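Local coordinates for protein leucine aminopeptidase 1 (Caenorhabditis elegans, PDB 2HC9) that removes N-terminal amino acids, preferably leucine, from peptides with the help of two zinc ions per subunit, probably as a digestive enzyme, at residues E211-K214 with I220-V223; V255-G260 with D334-L339; F411-S416 with S434-L439. The protein carries 1 engineered substitution. One frame throughout, in Å; residues are numbered along the deposited sequence.

Interaction 1 of 3, residues E211-K214 with I220-V223; sequences ELLK and IYHV
L213 lies across the aromatic ring of Y221, its CB set 3.7 Å from the ring centroid and only 7° off the ring normal, a CH-pi contact over the face. The two residues belong to two short consecutive helices of the M17 catalytic domain, 210-215 and 218-224, which are joined by a tight connection and pack against each other through these residues. With CG of Y221 anti to its own backbone N (chi1 180°), the ring reaches back toward the first helix and lies flat against L213. From there the leucine's two methyl groups spread along the ring: CD2 sits 4.0 Å from CE1 of Y221, while CD1 also comes near the imidazole of H222. Tyrosine suits a partly exposed place of this kind, for its carbon face packs against leucine while its OH is hydrogen-bonded to E210. The imidazole of H222 likewise has a polar partner, K225, through ND1. Deeper in, L212 and I220 are both buried, branched and purely apolar, and both touch F233 of strand 232-238, in the mixed sheet of the catalytic domain. Their side chains meet at about a right angle, CD1 of L212 touching CG2 of I220 at 3.7 Å.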
# COMPACT_ATOMS: atom_id res chain seq x y z
N GLU A 211 -14.05 -32.89 -21.86
CA GLU A 211 -15.46 -33.02 -22.28
C GLU A 211 -16.19 -31.70 -22.11
O GLU A 211 -17.08 -31.39 -22.88
CB GLU A 211 -16.21 -34.11 -21.49
CG GLU A 211 -15.54 -35.48 -21.46
CD GLU A 211 -15.90 -36.30 -20.20
OE1 GLU A 211 -16.88 -35.98 -19.45
OE2 GLU A 211 -15.16 -37.28 -19.94
N LEU A 212 -15.81 -30.91 -21.10
CA LEU A 212 -16.41 -29.58 -20.91
C LEU A 212 -16.09 -28.62 -22.07
O LEU A 212 -16.99 -27.92 -22.57
CB LEU A 212 -15.97 -28.94 -19.58
CG LEU A 212 -16.50 -29.56 -18.29
CD1 LEU A 212 -15.69 -29.02 -17.12
CD2 LEU A 212 -17.96 -29.21 -18.08
N LEU A 213 -14.82 -28.58 -22.45
CA LEU A 213 -14.37 -27.80 -23.59
C LEU A 213 -15.14 -28.18 -24.84
O LEU A 213 -15.68 -27.31 -25.54
CB LEU A 213 -12.86 -28.00 -23.84
CG LEU A 213 -12.28 -27.23 -25.04
CD1 LEU A 213 -12.48 -25.73 -24.90
CD2 LEU A 213 -10.79 -27.54 -25.18
N LYS A 214 -15.17 -29.49 -25.14
CA LYS A 214 -15.87 -29.98 -26.34
C LYS A 214 -17.34 -29.67 -26.33
O LYS A 214 -17.91 -29.41 -27.39
CB LYS A 214 -15.64 -31.47 -26.56
CG LYS A 214 -14.18 -31.82 -26.75
CD LYS A 214 -14.03 -33.28 -27.18
CE LYS A 214 -12.57 -33.67 -27.31
NZ LYS A 214 -11.94 -33.81 -25.98
N ILE A 220 -16.81 -22.89 -17.28
CA ILE A 220 -16.36 -23.92 -16.33
C ILE A 220 -14.97 -24.43 -16.74
O ILE A 220 -14.08 -24.54 -15.90
CB ILE A 220 -17.36 -25.09 -16.27
CG1 ILE A 220 -18.76 -24.53 -15.98
CG2 ILE A 220 -16.93 -26.10 -15.18
CD1 ILE A 220 -19.82 -25.64 -15.64
N TYR A 221 -14.79 -24.71 -18.03
CA TYR A 221 -13.52 -25.26 -18.51
C TYR A 221 -12.37 -24.28 -18.32
O TYR A 221 -11.32 -24.64 -17.78
CB TYR A 221 -13.60 -25.66 -19.99
CG TYR A 221 -12.28 -26.22 -20.47
CD1 TYR A 221 -11.35 -25.41 -21.15
CD2 TYR A 221 -11.93 -27.55 -20.20
CE1 TYR A 221 -10.12 -25.93 -21.60
CE2 TYR A 221 -10.71 -28.06 -20.64
CZ TYR A 221 -9.81 -27.25 -21.33
OH TYR A 221 -8.60 -27.76 -21.75
N HIS A 222 -12.54 -23.06 -18.83
CA HIS A 222 -11.39 -22.15 -18.82
C HIS A 222 -10.98 -21.70 -17.42
O HIS A 222 -9.80 -21.55 -17.14
CB HIS A 222 -11.57 -21.01 -19.85
CG HIS A 222 -11.52 -21.51 -21.26
ND1 HIS A 222 -10.36 -21.99 -21.84
CD2 HIS A 222 -12.49 -21.66 -22.19
CE1 HIS A 222 -10.62 -22.39 -23.08
NE2 HIS A 222 -11.91 -22.21 -23.31
N VAL A 223 -11.95 -21.56 -16.53
CA VAL A 223 -11.62 -21.27 -15.13
C VAL A 223 -10.81 -22.41 -14.51
O VAL A 223 -9.79 -22.17 -13.84
CB VAL A 223 -12.90 -20.96 -14.28
CG1 VAL A 223 -12.59 -20.97 -12.79
CG2 VAL A 223 -13.49 -19.59 -14.72

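Interaction 2 of 3, residues V255-G260 with D334-L339; sequences VYDTGG and DAEGRL. With ZN (zinc ion), chain B; ZN (zinc ion), chain C; BCT (bicarbonate ion), chain D.
D257, D334 and E336 meet through metal: their carboxylates gather on two zinc ions, the co-catalytic pair of M17 aminopeptidases. OD2 of D257 bridges the ions unequally, 2.0 Å from the first zinc and 2.6 Å from the second. E336 spans them with one oxygen each, OE2 on the first and OE1 on the second; the side chains of D257 and E336 come in from opposite directions, their carboxylate planes 68° apart. D334 chelates the first zinc through OD1 and its backbone O, and a water bridges both ions. K252 and D275 complete the second site.

Hydrogen bonds and a salt bridge help place the ligands. OD1 of D257 accepts from N of G259 in an Asx turn, met from above the carboxylate plane, and also binds N307. OD2 of D334 pairs with K264, a predicted active-site residue.

Bicarbonate is held by N-H groups: N of G337 gives to O1 at 2.8 Å, and R338 gives N and NE to O3 and NH2 to O2. A methionine in place of R338 would probably leave O2 and O3 without their guanidinium donors and the anion freer to turn.

OD1 of D334 and OD2 of D257, only 3.0 Å apart, are probably tolerated because both bind the first zinc, whose charge would offset theirs. The bridging water donates to bicarbonate O1, consistent with related M17 enzymes, where such a water is probably the nucleophile and bicarbonate is thought to act as base.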
# COMPACT_ATOMS: atom_id res chain seq x y z
N VAL A 255 -13.29 -25.27 -5.46
CA VAL A 255 -12.72 -26.01 -4.34
C VAL A 255 -11.54 -25.27 -3.70
O VAL A 255 -11.28 -25.41 -2.52
CB VAL A 255 -12.30 -27.46 -4.72
CG1 VAL A 255 -13.53 -28.26 -5.18
CG2 VAL A 255 -11.22 -27.48 -5.79
N TYR A 256 -10.85 -24.47 -4.51
CA TYR A 256 -9.90 -23.50 -3.97
C TYR A 256 -9.78 -22.37 -4.93
O TYR A 256 -9.71 -22.59 -6.14
CB TYR A 256 -8.50 -24.12 -3.78
CG TYR A 256 -7.67 -23.28 -2.86
CD1 TYR A 256 -7.77 -23.43 -1.47
CD2 TYR A 256 -6.83 -22.29 -3.36
CE1 TYR A 256 -7.01 -22.64 -0.60
CE2 TYR A 256 -6.06 -21.50 -2.52
CZ TYR A 256 -6.16 -21.68 -1.16
OH TYR A 256 -5.40 -20.88 -0.38
N ASP A 257 -9.71 -21.15 -4.40
CA ASP A 257 -9.53 -19.97 -5.24
C ASP A 257 -8.21 -19.25 -4.87
O ASP A 257 -8.14 -18.53 -3.87
CB ASP A 257 -10.73 -19.04 -5.02
CG ASP A 257 -10.82 -17.94 -6.06
OD1 ASP A 257 -9.98 -17.92 -7.01
OD2 ASP A 257 -11.75 -17.12 -5.90
N THR A 258 -7.17 -19.44 -5.68
CA THR A 258 -5.94 -18.65 -5.52
C THR A 258 -6.11 -17.22 -6.07
O THR A 258 -5.24 -16.38 -5.88
CB THR A 258 -4.76 -19.24 -6.30
OG1 THR A 258 -5.06 -19.16 -7.70
CG2 THR A 258 -4.49 -20.72 -5.91
N GLY A 259 -7.23 -16.99 -6.77
CA GLY A 259 -7.46 -15.75 -7.52
C GLY A 259 -7.10 -15.89 -9.00
O GLY A 259 -7.56 -15.11 -9.86
N GLY A 260 -6.26 -16.89 -9.30
CA GLY A 260 -5.73 -17.06 -10.66
C GLY A 260 -4.53 -16.16 -10.89
O GLY A 260 -3.89 -15.70 -9.94
N ASP A 334 -10.00 -13.51 -10.84
CA ASP A 334 -10.57 -13.82 -9.50
C ASP A 334 -12.10 -13.62 -9.49
O ASP A 334 -12.77 -13.91 -8.49
CB ASP A 334 -9.90 -12.90 -8.47
CG ASP A 334 -10.05 -13.39 -7.04
OD1 ASP A 334 -10.61 -14.48 -6.77
OD2 ASP A 334 -9.59 -12.66 -6.15
N ALA A 335 -12.65 -13.11 -10.59
CA ALA A 335 -14.11 -13.02 -10.73
C ALA A 335 -14.55 -14.28 -11.52
O ALA A 335 -15.22 -14.20 -12.59
CB ALA A 335 -14.49 -11.71 -11.47
N GLU A 336 -14.16 -15.44 -10.98
CA GLU A 336 -14.28 -16.72 -11.70
C GLU A 336 -15.60 -17.44 -11.42
O GLU A 336 -16.12 -18.19 -12.28
CB GLU A 336 -13.06 -17.63 -11.43
CG GLU A 336 -13.20 -18.56 -10.20
CD GLU A 336 -13.22 -17.78 -8.89
OE1 GLU A 336 -13.85 -18.24 -7.92
OE2 GLU A 336 -12.59 -16.71 -8.83
N GLY A 337 -16.14 -17.25 -10.21
CA GLY A 337 -17.42 -17.88 -9.85
C GLY A 337 -18.54 -17.50 -10.81
O GLY A 337 -19.33 -18.34 -11.23
N ARG A 338 -18.59 -16.24 -11.20
CA ARG A 338 -19.66 -15.77 -12.05
C ARG A 338 -19.55 -16.37 -13.47
O ARG A 338 -20.58 -16.61 -14.12
CB ARG A 338 -19.70 -14.23 -12.09
CG ARG A 338 -18.44 -13.59 -12.74
CD ARG A 338 -18.37 -12.08 -12.40
NE ARG A 338 -17.93 -11.88 -11.02
CZ ARG A 338 -17.65 -10.68 -10.50
NH1 ARG A 338 -17.75 -9.58 -11.27
NH2 ARG A 338 -17.24 -10.59 -9.23
N LEU A 339 -18.33 -16.65 -13.92
CA LEU A 339 -18.11 -17.31 -15.23
C LEU A 339 -18.67 -18.73 -15.19
O LEU A 339 -19.42 -19.15 -16.07
CB LEU A 339 -16.61 -17.38 -15.56
CG LEU A 339 -15.92 -16.01 -15.81
CD1 LEU A 339 -14.42 -16.19 -16.02
CD2 LEU A 339 -16.54 -15.30 -17.03
ZN ZN B . -12.22 -15.58 -7.18
ZN ZN C . -14.30 -17.50 -6.05
C BCT D . -16.69 -14.28 -8.51
O1 BCT D . -16.17 -15.33 -8.11
O2 BCT D . -16.83 -13.28 -7.78
O3 BCT D . -17.07 -14.21 -9.76
O HOH W 1 -13.98 -15.44 -6.18

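Interaction 3 of 3, residues F411-S416 with S434-L439; sequences FGDLKS and SAVAGL
The phenyl ring of F411 is approached obliquely by the carbonyl O of L439, and it meets the ring of F447 edge-to-face; the other flat group, the carboxylate of D413, brings OD2 to 3.2 Å from CG2 of V436. These residues join a loop with a short 3-10 turn, following helix 407-410, to helix 433-442 of the M17 catalytic domain. V436 and L439, three residues apart, project from the same side of that helix and face the loop. D413 and V436 cross at about a right angle. The carboxylate does not depend on the valine for polar company, since its OD1 and OD2 accept from the backbone N of D430 and of G431; aspartate can thus tie the turn to the chain leading into the helix while its CB packs against both valine methyls. L414 and V436 run past one another in opposite directions. Leucine and valine suit this buried place because both are apolar and branched. CG of L414 is anti to its carbonyl carbon (chi1 -60°), which sends both methyls alongside the valine. L439 extends the apolar surface to M379 and F410, and its CD1 ends 4.0 Å from the backbone N of F411. CD2 of L414 lies 3.7 Å from CG1 of V436.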
# COMPACT_ATOMS: atom_id res chain seq x y z
N PHE A 411 -25.78 -2.95 -15.94
CA PHE A 411 -25.06 -3.91 -16.81
C PHE A 411 -23.99 -3.21 -17.66
O PHE A 411 -22.97 -3.82 -18.06
CB PHE A 411 -26.04 -4.75 -17.65
CG PHE A 411 -25.36 -5.76 -18.56
CD1 PHE A 411 -24.62 -6.81 -18.02
CD2 PHE A 411 -25.43 -5.63 -19.94
CE1 PHE A 411 -23.97 -7.73 -18.85
CE2 PHE A 411 -24.80 -6.55 -20.78
CZ PHE A 411 -24.07 -7.60 -20.23
N GLY A 412 -24.19 -1.92 -17.90
CA GLY A 412 -23.18 -1.11 -18.57
C GLY A 412 -21.84 -1.06 -17.83
O GLY A 412 -20.80 -0.78 -18.45
N ASP A 413 -21.84 -1.35 -16.53
CA ASP A 413 -20.58 -1.55 -15.79
C ASP A 413 -19.68 -2.65 -16.43
O ASP A 413 -18.45 -2.64 -16.24
CB ASP A 413 -20.86 -1.90 -14.32
CG ASP A 413 -21.46 -0.73 -13.54
OD1 ASP A 413 -21.38 0.45 -14.00
OD2 ASP A 413 -22.01 -1.00 -12.45
N LEU A 414 -20.28 -3.57 -17.17
CA LEU A 414 -19.53 -4.68 -17.77
C LEU A 414 -19.34 -4.51 -19.26
O LEU A 414 -19.06 -5.47 -19.96
CB LEU A 414 -20.25 -6.02 -17.48
CG LEU A 414 -20.38 -6.31 -15.99
CD1 LEU A 414 -21.21 -7.58 -15.76
CD2 LEU A 414 -18.99 -6.45 -15.37
N LYS A 415 -19.48 -3.29 -19.76
CA LYS A 415 -19.29 -3.05 -21.20
C LYS A 415 -17.88 -3.45 -21.66
O LYS A 415 -16.88 -3.24 -20.94
CB LYS A 415 -19.57 -1.57 -21.51
CG LYS A 415 -19.50 -1.20 -22.97
CD LYS A 415 -19.99 0.23 -23.21
CE LYS A 415 -20.78 0.32 -24.53
NZ LYS A 415 -20.97 1.72 -25.02
N SER A 416 -17.80 -4.04 -22.86
CA SER A 416 -16.53 -4.41 -23.48
C SER A 416 -16.54 -3.88 -24.90
O SER A 416 -17.58 -3.90 -25.59
CB SER A 416 -16.36 -5.93 -23.53
OG SER A 416 -15.23 -6.31 -24.34
N SER A 434 -21.57 -6.39 -5.83
CA SER A 434 -22.21 -7.72 -5.70
C SER A 434 -23.36 -7.92 -6.69
O SER A 434 -23.60 -9.05 -7.14
CB SER A 434 -22.69 -7.97 -4.28
OG SER A 434 -21.59 -7.83 -3.38
N ALA A 435 -24.05 -6.84 -7.02
CA ALA A 435 -25.16 -6.90 -7.98
C ALA A 435 -24.60 -7.06 -9.39
O ALA A 435 -25.09 -7.87 -10.18
CB ALA A 435 -25.98 -5.59 -7.89
N VAL A 436 -23.54 -6.31 -9.69
CA VAL A 436 -22.90 -6.39 -10.99
C VAL A 436 -22.36 -7.81 -11.24
O VAL A 436 -22.52 -8.37 -12.33
CB VAL A 436 -21.77 -5.30 -11.13
CG1 VAL A 436 -20.97 -5.50 -12.41
CG2 VAL A 436 -22.43 -3.91 -11.14
N ALA A 437 -21.78 -8.40 -10.19
CA ALA A 437 -21.30 -9.78 -10.26
C ALA A 437 -22.45 -10.71 -10.62
O ALA A 437 -22.30 -11.59 -11.46
CB ALA A 437 -20.68 -10.18 -8.88
N GLY A 438 -23.61 -10.54 -9.99
CA GLY A 438 -24.77 -11.37 -10.34
C GLY A 438 -25.27 -11.13 -11.75
O GLY A 438 -25.72 -12.07 -12.43
N LEU A 439 -25.19 -9.88 -12.22
CA LEU A 439 -25.67 -9.54 -13.58
C LEU A 439 -24.81 -10.18 -14.66
O LEU A 439 -25.31 -10.45 -15.74
CB LEU A 439 -25.70 -8.01 -13.77
CG LEU A 439 -26.79 -7.28 -12.98
CD1 LEU A 439 -26.59 -5.75 -13.16
CD2 LEU A 439 -28.17 -7.73 -13.44

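Interaction 2 contains the two zinc ions and the bicarbonate, and the other two contacts each touch it on their own. The centres of interactions 1 and 2 lie about 14 Å apart; between them, V223 packs its CG1 against CG of E336 at 3.6 Å and its CG2 against CD1 of L339, so the helix 218-224 backs a zinc ligand. The centres of interactions 2 and 3 lie about 17 Å apart, and there CB of A437 comes to 3.5 Å from CZ of R338, placing helix 433-442 beside the guanidinium that holds the bicarbonate. Interactions 1 and 3 do not touch, their nearest atoms being about 12 Å apart. All three lie within the catalytic domain and follow one another along the chain.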